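Local coordinates for X-ray repair cross complementing protein 1 variant (Homo sapiens, PDB 6WH1) that belongs, as the C-terminal BRCT domain, to a scaffold protein that probably assembles protein complexes for DNA single-strand break repair, at residues F46-Q51 with P72-S77; H10-G15 with D38-R43. All coordinates share one frame; numbering follows the deposited sequence.

Contact 1: residues F46-Q51 with P72-S77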
ATOM      1  N   PHE A  46       9.449  -9.162   5.891  1.00 40.97           N
ATOM      2  CA  PHE A  46       9.926  -7.885   6.410  1.00 42.89           C
ATOM      3  C   PHE A  46       8.876  -7.306   7.342  1.00 41.56           C
ATOM      4  O   PHE A  46       7.767  -6.982   6.906  1.00 44.53           O
ATOM      5  CB  PHE A  46      10.228  -6.898   5.276  1.00 40.42           C
ATOM      6  CG  PHE A  46      11.278  -7.375   4.323  1.00 44.11           C
ATOM      7  CD1 PHE A  46      12.621  -7.208   4.613  1.00 43.51           C
ATOM      8  CD2 PHE A  46      10.922  -7.996   3.135  1.00 48.47           C
ATOM      9  CE1 PHE A  46      13.591  -7.651   3.735  1.00 49.48           C
ATOM     10  CE2 PHE A  46      11.889  -8.443   2.251  1.00 49.03           C
ATOM     11  CZ  PHE A  46      13.224  -8.272   2.552  1.00 51.18           C
ATOM     12  N   VAL A  47       9.219  -7.180   8.615  1.00 38.07           N
ATOM     13  CA  VAL A  47       8.389  -6.457   9.568  1.00 38.12           C
ATOM     14  C   VAL A  47       8.870  -5.012   9.587  1.00 40.95           C
ATOM     15  O   VAL A  47      10.052  -4.745   9.831  1.00 38.75           O
ATOM     16  CB  VAL A  47       8.460  -7.090  10.965  1.00 37.03           C
ATOM     17  CG1 VAL A  47       7.781  -6.193  11.990  1.00 36.55           C
ATOM     18  CG2 VAL A  47       7.808  -8.463  10.959  1.00 37.77           C
ATOM     19  N   ILE A  48       7.963  -4.083   9.302  1.00 40.44           N
ATOM     20  CA  ILE A  48       8.251  -2.655   9.357  1.00 44.30           C
ATOM     21  C   ILE A  48       7.679  -2.105  10.657  1.00 50.07           C
ATOM     22  O   ILE A  48       6.472  -2.215  10.905  1.00 52.77           O
ATOM     23  CB  ILE A  48       7.665  -1.919   8.141  1.00 41.75           C
ATOM     24  CG1 ILE A  48       7.823  -2.764   6.869  1.00 38.74           C
ATOM     25  CG2 ILE A  48       8.312  -0.551   7.987  1.00 42.45           C
ATOM     26  CD1 ILE A  48       9.256  -2.943   6.415  1.00 41.81           C
ATOM     27  N   THR A  49       8.538  -1.519  11.493  1.00 53.03           N
ATOM     28  CA  THR A  49       8.110  -0.973  12.776  1.00 57.66           C
ATOM     29  C   THR A  49       8.819   0.338  13.065  1.00 58.25           C
ATOM     30  O   THR A  49       9.965   0.552  12.659  1.00 56.88           O
ATOM     31  CB  THR A  49       8.399  -1.915  13.952  1.00 59.67           C
ATOM     32  OG1 THR A  49       9.778  -2.304  13.929  1.00 62.62           O
ATOM     33  CG2 THR A  49       7.553  -3.132  13.867  1.00 61.50           C
ATOM     34  N   ALA A  50       8.121   1.207  13.794  1.00 60.71           N
ATOM     35  CA  ALA A  50       8.750   2.333  14.463  1.00 64.45           C
ATOM     36  C   ALA A  50       9.024   2.045  15.927  1.00 68.02           C
ATOM     37  O   ALA A  50       9.814   2.760  16.551  1.00 74.02           O
ATOM     38  CB  ALA A  50       7.874   3.586  14.349  1.00 62.95           C
ATOM     39  N   GLN A  51       8.394   1.013  16.478  1.00 67.89           N
ATOM     40  CA  GLN A  51       8.558   0.663  17.874  1.00 67.59           C
ATOM     41  C   GLN A  51       9.864  -0.092  18.084  1.00 67.22           C
ATOM     42  O   GLN A  51      10.566  -0.467  17.141  1.00 70.22           O
ATOM     43  CB  GLN A  51       7.376  -0.172  18.357  1.00 67.65           C
ATOM     44  CG  GLN A  51       6.039   0.504  18.145  1.00 74.59           C
ATOM     45  CD  GLN A  51       4.882  -0.346  18.614  1.00 83.86           C
ATOM     46  OE1 GLN A  51       4.984  -1.570  18.684  1.00 89.30           O
ATOM     47  NE2 GLN A  51       3.765   0.300  18.931  1.00 86.66           N
ATOM     48  N   PRO A  72      10.649   2.323   8.867  1.00 52.71           N
ATOM     49  CA  PRO A  72       9.946   2.894   7.700  1.00 48.89           C
ATOM     50  C   PRO A  72      10.830   3.743   6.795  1.00 47.74           C
ATOM     51  O   PRO A  72      10.476   3.963   5.620  1.00 49.92           O
ATOM     52  CB  PRO A  72       8.833   3.735   8.342  1.00 49.62           C
ATOM     53  CG  PRO A  72       8.612   3.113   9.686  1.00 52.71           C
ATOM     54  CD  PRO A  72       9.960   2.624  10.136  1.00 50.65           C
ATOM     55  N   ARG A  73      11.965   4.233   7.299  1.00 47.25           N
ATOM     56  CA  ARG A  73      12.848   5.021   6.448  1.00 57.44           C
ATOM     57  C   ARG A  73      13.415   4.187   5.307  1.00 54.15           C
ATOM     58  O   ARG A  73      13.758   4.738   4.255  1.00 59.44           O
ATOM     59  CB  ARG A  73      13.980   5.643   7.265  1.00 64.90           C
ATOM     60  CG  ARG A  73      14.664   6.788   6.531  1.00 76.69           C
ATOM     61  CD  ARG A  73      15.930   7.244   7.224  1.00 90.29           C
ATOM     62  NE  ARG A  73      16.923   7.732   6.270  1.00 99.11           N
ATOM     63  CZ  ARG A  73      18.222   7.821   6.531  1.00100.35           C
ATOM     64  NH1 ARG A  73      18.683   7.459   7.722  1.00 99.17           N
ATOM     65  NH2 ARG A  73      19.060   8.271   5.607  1.00101.93           N
ATOM     66  N   TRP A  74      13.519   2.869   5.487  1.00 47.08           N
ATOM     67  CA  TRP A  74      13.905   2.008   4.375  1.00 47.22           C
ATOM     68  C   TRP A  74      12.951   2.177   3.204  1.00 49.63           C
ATOM     69  O   TRP A  74      13.377   2.393   2.064  1.00 50.66           O
ATOM     70  CB  TRP A  74      13.935   0.547   4.818  1.00 44.56           C
ATOM     71  CG  TRP A  74      14.252  -0.415   3.707  1.00 44.03           C
ATOM     72  CD1 TRP A  74      15.182  -0.249   2.721  1.00 45.45           C
ATOM     73  CD2 TRP A  74      13.638  -1.691   3.465  1.00 45.28           C
ATOM     74  NE1 TRP A  74      15.190  -1.340   1.885  1.00 47.55           N
ATOM     75  CE2 TRP A  74      14.253  -2.241   2.321  1.00 47.78           C
ATOM     76  CE3 TRP A  74      12.635  -2.422   4.108  1.00 44.83           C
ATOM     77  CZ2 TRP A  74      13.894  -3.488   1.805  1.00 48.01           C
ATOM     78  CZ3 TRP A  74      12.279  -3.661   3.592  1.00 44.86           C
ATOM     79  CH2 TRP A  74      12.908  -4.179   2.451  1.00 45.95           C
ATOM     80  N   ILE A  75      11.647   2.072   3.470  1.00 48.60           N
ATOM     81  CA  ILE A  75      10.645   2.238   2.423  1.00 47.64           C
ATOM     82  C   ILE A  75      10.723   3.638   1.829  1.00 54.01           C
ATOM     83  O   ILE A  75      10.685   3.817   0.600  1.00 57.46           O
ATOM     84  CB  ILE A  75       9.243   1.939   2.989  1.00 47.06           C
ATOM     85  CG1 ILE A  75       9.249   0.631   3.788  1.00 44.22           C
ATOM     86  CG2 ILE A  75       8.217   1.889   1.877  1.00 47.52           C
ATOM     87  CD1 ILE A  75       9.370  -0.608   2.938  1.00 43.03           C
ATOM     88  N   TYR A  76      10.836   4.655   2.692  1.00 50.87           N
ATOM     89  CA  TYR A  76      10.878   6.032   2.196  1.00 57.08           C
ATOM     90  C   TYR A  76      12.044   6.236   1.237  1.00 60.52           C
ATOM     91  O   TYR A  76      11.874   6.769   0.135  1.00 64.31           O
ATOM     92  CB  TYR A  76      10.974   7.020   3.357  1.00 64.01           C
ATOM     93  CG  TYR A  76       9.834   6.935   4.334  1.00 67.71           C
ATOM     94  CD1 TYR A  76       8.540   6.683   3.899  1.00 68.65           C
ATOM     95  CD2 TYR A  76      10.051   7.101   5.694  1.00 69.86           C
ATOM     96  CE1 TYR A  76       7.496   6.598   4.791  1.00 70.54           C
ATOM     97  CE2 TYR A  76       9.014   7.018   6.595  1.00 72.70           C
ATOM     98  CZ  TYR A  76       7.738   6.768   6.138  1.00 76.17           C
ATOM     99  OH  TYR A  76       6.699   6.683   7.030  1.00 83.45           O
ATOM    100  N   SER A  77      13.246   5.817   1.643  1.00 59.99           N
ATOM    101  CA  SER A  77      14.426   6.029   0.809  1.00 66.01           C
ATOM    102  C   SER A  77      14.421   5.135  -0.418  1.00 63.05           C
ATOM    103  O   SER A  77      14.976   5.515  -1.456  1.00 62.81           O
ATOM    104  CB  SER A  77      15.700   5.807   1.624  1.00 69.14           C
ATOM    105  OG  SER A  77      15.579   6.341   2.927  1.00 70.48           O
TER
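Two aromatic side chains, Phe-46 on the strand and Trp-74 on the helix, make the hydrophobic contact at one end. The six-membered part of the indole lies obliquely to the phenyl ring, the planes at 48°, and brings CH2 over one face of Phe-46; the closest pair is Phe-46 CD1 to Trp-74 CZ3, 3.7 Å. A chi1 of 177° swings the indole away from its own N, toward the strand, while NE1 is satisfied by the carbonyl of Leu-85. Large flat residues suit an aromatic cluster in which His-87 meets Phe-46 edge-to-face and Tyr-90 meets Trp-74.

Apolar packing surrounds Ile-48. Helices 21-31 and 72-81 lie on one face of the parallel BRCT sheet, and this contact seats the second, residues 72-77 crossing strand 46-48 at 101°. Ile-48, branched at CB, directs two arms toward the helix: CD1 meets the indole edge at Trp-74 CE3 (4.1 Å) and Ile-75 CD1 (4.2 Å), while CG2 rests against Pro-72 CG (4.0 Å).

A backbone carbonyl meets the proline ring at the other end: Thr-49 O lies 3.3 Å from Pro-72 CD. The compact ring lets CG and CD lie against Ile-48 and Thr-49, whose carbonyl also accepts from Arg-71 NH1.

Contact 2: residues H10-G15 with D38-R43; sequences HFFLYG and DYMSDR
Phe-12 and His-10, on a central strand of the parallel BRCT sheet, meet the loop that connects strands 35-36 and 46-48 and passes over one side of the sheet at the protein surface. No hydrogen bond joins the two segments; the phenyl ring of Phe-12 and CB of His-10 lie against loop backbone instead. Phe-12 has CG anti to its backbone N (chi1 179°), which carries the phenyl group beneath residues 38-40. Met-40 N stands over one ring face, 3.7 Å above its plane, and Asp-38 O approaches the edge, 3.5 Å from Phe-12 CE1. A phenyl ring suits this place, offering a broad face to a peptide and C-H groups to a carbonyl oxygen. Met-40 adds a Met-aromatic contact: its chain bends at chi2 (53°), and SD comes obliquely to the ring, 4.2 Å from Phe-12 CD2. Losing the ring to an alanine here would probably open a gap under the Tyr-39 to Met-40 peptide and leave the methionine sulfur without its aromatic partner.

At the loop's other end, His-10 CB packs on Arg-43 O at 3.4 Å. Histidine suits here because ND1 can bond to Glu-37 OE2 while CB stays against the carbonyl; Glu-37 OE1 forms a salt bridge with Arg-43 NH1. Ser-41 has a short hydroxyl that makes an ST turn, OG accepting from Arg-43 N at 3.0 Å.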
ATOM      1  N   HIS A  10       7.024 -10.039   1.162  1.00 50.10           N
ATOM      2  CA  HIS A  10       5.861  -9.959   2.035  1.00 47.86           C
ATOM      3  C   HIS A  10       6.187  -9.083   3.239  1.00 46.91           C
ATOM      4  O   HIS A  10       7.151  -9.347   3.966  1.00 50.43           O
ATOM      5  CB  HIS A  10       5.419 -11.355   2.465  1.00 49.85           C
ATOM      6  CG  HIS A  10       4.935 -12.199   1.329  1.00 50.76           C
ATOM      7  ND1 HIS A  10       3.597 -12.411   1.078  1.00 51.39           N
ATOM      8  CD2 HIS A  10       5.610 -12.862   0.361  1.00 50.33           C
ATOM      9  CE1 HIS A  10       3.468 -13.178   0.010  1.00 51.31           C
ATOM     10  NE2 HIS A  10       4.674 -13.466  -0.444  1.00 53.24           N
ATOM     11  N   PHE A  11       5.374  -8.051   3.441  1.00 44.95           N
ATOM     12  CA  PHE A  11       5.578  -7.041   4.467  1.00 42.35           C
ATOM     13  C   PHE A  11       4.455  -7.110   5.494  1.00 48.26           C
ATOM     14  O   PHE A  11       3.300  -7.399   5.159  1.00 50.47           O
ATOM     15  CB  PHE A  11       5.613  -5.623   3.860  1.00 33.91           C
ATOM     16  CG  PHE A  11       6.746  -5.392   2.895  1.00 38.73           C
ATOM     17  CD1 PHE A  11       6.703  -5.916   1.612  1.00 40.39           C
ATOM     18  CD2 PHE A  11       7.848  -4.638   3.267  1.00 39.79           C
ATOM     19  CE1 PHE A  11       7.743  -5.703   0.723  1.00 42.07           C
ATOM     20  CE2 PHE A  11       8.894  -4.427   2.384  1.00 40.35           C
ATOM     21  CZ  PHE A  11       8.839  -4.957   1.108  1.00 38.31           C
ATOM     22  N   PHE A  12       4.801  -6.838   6.751  1.00 42.83           N
ATOM     23  CA  PHE A  12       3.815  -6.639   7.803  1.00 40.98           C
ATOM     24  C   PHE A  12       4.183  -5.388   8.577  1.00 37.64           C
ATOM     25  O   PHE A  12       5.319  -5.254   9.045  1.00 40.25           O
ATOM     26  CB  PHE A  12       3.725  -7.831   8.761  1.00 44.97           C
ATOM     27  CG  PHE A  12       2.726  -7.632   9.874  1.00 45.32           C
ATOM     28  CD1 PHE A  12       1.363  -7.593   9.605  1.00 44.94           C
ATOM     29  CD2 PHE A  12       3.151  -7.463  11.185  1.00 42.95           C
ATOM     30  CE1 PHE A  12       0.439  -7.408  10.629  1.00 45.02           C
ATOM     31  CE2 PHE A  12       2.231  -7.275  12.216  1.00 45.29           C
ATOM     32  CZ  PHE A  12       0.874  -7.246  11.936  1.00 40.15           C
ATOM     33  N   LEU A  13       3.226  -4.475   8.704  1.00 37.50           N
ATOM     34  CA  LEU A  13       3.416  -3.239   9.453  1.00 38.04           C
ATOM     35  C   LEU A  13       2.956  -3.481  10.888  1.00 41.80           C
ATOM     36  O   LEU A  13       1.762  -3.674  11.139  1.00 50.55           O
ATOM     37  CB  LEU A  13       2.647  -2.096   8.796  1.00 38.12           C
ATOM     38  CG  LEU A  13       2.781  -2.015   7.270  1.00 39.41           C
ATOM     39  CD1 LEU A  13       2.006  -0.837   6.706  1.00 39.93           C
ATOM     40  CD2 LEU A  13       4.244  -1.942   6.847  1.00 36.35           C
ATOM     41  N   TYR A  14       3.901  -3.485  11.823  1.00 39.99           N
ATOM     42  CA  TYR A  14       3.631  -3.826  13.213  1.00 47.47           C
ATOM     43  C   TYR A  14       3.703  -2.576  14.076  1.00 49.97           C
ATOM     44  O   TYR A  14       4.666  -1.806  13.986  1.00 48.85           O
ATOM     45  CB  TYR A  14       4.618  -4.883  13.715  1.00 54.28           C
ATOM     46  CG  TYR A  14       4.556  -5.146  15.208  1.00 60.79           C
ATOM     47  CD1 TYR A  14       3.549  -5.930  15.750  1.00 63.22           C
ATOM     48  CD2 TYR A  14       5.513  -4.622  16.071  1.00 63.29           C
ATOM     49  CE1 TYR A  14       3.489  -6.179  17.109  1.00 67.98           C
ATOM     50  CE2 TYR A  14       5.463  -4.865  17.432  1.00 66.74           C
ATOM     51  CZ  TYR A  14       4.448  -5.644  17.944  1.00 70.50           C
ATOM     52  OH  TYR A  14       4.392  -5.894  19.297  1.00 77.91           O
ATOM     53  N   GLY A  15       2.686  -2.380  14.907  1.00 53.56           N
ATOM     54  CA  GLY A  15       2.671  -1.270  15.834  1.00 55.71           C
ATOM     55  C   GLY A  15       2.037  -0.024  15.252  1.00 56.26           C
ATOM     56  O   GLY A  15       1.427  -0.021  14.176  1.00 58.24           O
ATOM     57  N   ASP A  38      -2.255  -8.880   6.290  1.00 47.14           N
ATOM     58  CA  ASP A  38      -3.118  -8.440   7.379  1.00 48.08           C
ATOM     59  C   ASP A  38      -2.596  -8.922   8.723  1.00 45.92           C
ATOM     60  O   ASP A  38      -2.867  -8.297   9.756  1.00 50.14           O
ATOM     61  CB  ASP A  38      -4.543  -8.945   7.165  1.00 58.52           C
ATOM     62  CG  ASP A  38      -5.154  -8.439   5.876  1.00 66.88           C
ATOM     63  OD1 ASP A  38      -4.922  -7.262   5.531  1.00 68.63           O
ATOM     64  OD2 ASP A  38      -5.866  -9.221   5.208  1.00 70.37           O
ATOM     65  N   TYR A  39      -1.851 -10.024   8.731  1.00 38.81           N
ATOM     66  CA  TYR A  39      -1.390 -10.626   9.968  1.00 44.04           C
ATOM     67  C   TYR A  39       0.066 -11.043   9.834  1.00 47.30           C
ATOM     68  O   TYR A  39       0.578 -11.278   8.735  1.00 43.58           O
ATOM     69  CB  TYR A  39      -2.217 -11.854  10.354  1.00 48.78           C
ATOM     70  CG  TYR A  39      -3.711 -11.700  10.217  1.00 56.96           C
ATOM     71  CD1 TYR A  39      -4.352 -11.999   9.021  1.00 58.30           C
ATOM     72  CD2 TYR A  39      -4.486 -11.284  11.294  1.00 62.16           C
ATOM     73  CE1 TYR A  39      -5.722 -11.874   8.897  1.00 62.79           C
ATOM     74  CE2 TYR A  39      -5.857 -11.154  11.178  1.00 64.50           C
ATOM     75  CZ  TYR A  39      -6.470 -11.451   9.979  1.00 64.87           C
ATOM     76  OH  TYR A  39      -7.836 -11.325   9.861  1.00 67.71           O
ATOM     77  N   MET A  40       0.720 -11.139  10.984  1.00 49.67           N
ATOM     78  CA  MET A  40       2.036 -11.745  11.054  1.00 48.16           C
ATOM     79  C   MET A  40       1.932 -13.250  10.819  1.00 51.54           C
ATOM     80  O   MET A  40       0.953 -13.895  11.206  1.00 55.36           O
ATOM     81  CB  MET A  40       2.669 -11.461  12.417  1.00 45.76           C
ATOM     82  CG  MET A  40       4.119 -11.880  12.521  1.00 53.19           C
ATOM     83  SD  MET A  40       5.088 -11.180  11.175  1.00 51.88           S
ATOM     84  CE  MET A  40       6.611 -12.107  11.363  1.00 49.40           C
ATOM     85  N   SER A  41       2.945 -13.803  10.159  1.00 41.54           N
ATOM     86  CA  SER A  41       3.054 -15.243   9.965  1.00 44.97           C
ATOM     87  C   SER A  41       4.482 -15.542   9.543  1.00 46.07           C
ATOM     88  O   SER A  41       5.279 -14.633   9.301  1.00 45.66           O
ATOM     89  CB  SER A  41       2.054 -15.759   8.922  1.00 42.13           C
ATOM     90  OG  SER A  41       2.503 -15.485   7.601  1.00 43.87           O
ATOM     91  N   ASP A  42       4.799 -16.834   9.449  1.00 47.70           N
ATOM     92  CA  ASP A  42       6.124 -17.197   8.960  1.00 50.88           C
ATOM     93  C   ASP A  42       6.284 -16.955   7.465  1.00 53.58           C
ATOM     94  O   ASP A  42       7.375 -17.188   6.936  1.00 57.76           O
ATOM     95  CB  ASP A  42       6.440 -18.656   9.296  1.00 61.05           C
ATOM     96  CG  ASP A  42       5.365 -19.615   8.824  1.00 71.07           C
ATOM     97  OD1 ASP A  42       5.027 -19.603   7.622  1.00 73.38           O
ATOM     98  OD2 ASP A  42       4.866 -20.391   9.663  1.00 78.34           O
ATOM     99  N   ARG A  43       5.235 -16.505   6.778  1.00 55.27           N
ATOM    100  CA  ARG A  43       5.338 -16.069   5.395  1.00 54.48           C
ATOM    101  C   ARG A  43       5.756 -14.609   5.269  1.00 53.18           C
ATOM    102  O   ARG A  43       6.099 -14.174   4.162  1.00 55.81           O
ATOM    103  CB  ARG A  43       4.004 -16.284   4.672  1.00 59.29           C
ATOM    104  CG  ARG A  43       3.512 -17.721   4.702  1.00 67.47           C
ATOM    105  CD  ARG A  43       2.125 -17.848   4.090  1.00 75.59           C
ATOM    106  NE  ARG A  43       1.079 -17.920   5.108  1.00 82.25           N
ATOM    107  CZ  ARG A  43       0.434 -16.865   5.596  1.00 81.38           C
ATOM    108  NH1 ARG A  43       0.724 -15.647   5.156  1.00 80.67           N
ATOM    109  NH2 ARG A  43      -0.502 -17.027   6.522  1.00 81.06           N
TER

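How the contacts relate
Both segments of contact 2 precede those of contact 1 in the sequence, and the centres of the two contacts are about 12 Å apart. They share one parallel sheet, in which strands 10-13 and 46-48 are neighbours. Two probable backbone hydrogen bonds join them directly: Ile-48 N to Phe-12 O (2.9 Å) and Phe-12 N to Phe-46 O (3.0 Å). Contact 1 is buried and brings helix 72-81 onto the sheet, whereas contact 2 lies at the surface, where the loop leading toward strand 46-48 covers the other side. The two thus engage opposite faces of the neighbouring strands within a single compact BRCT domain.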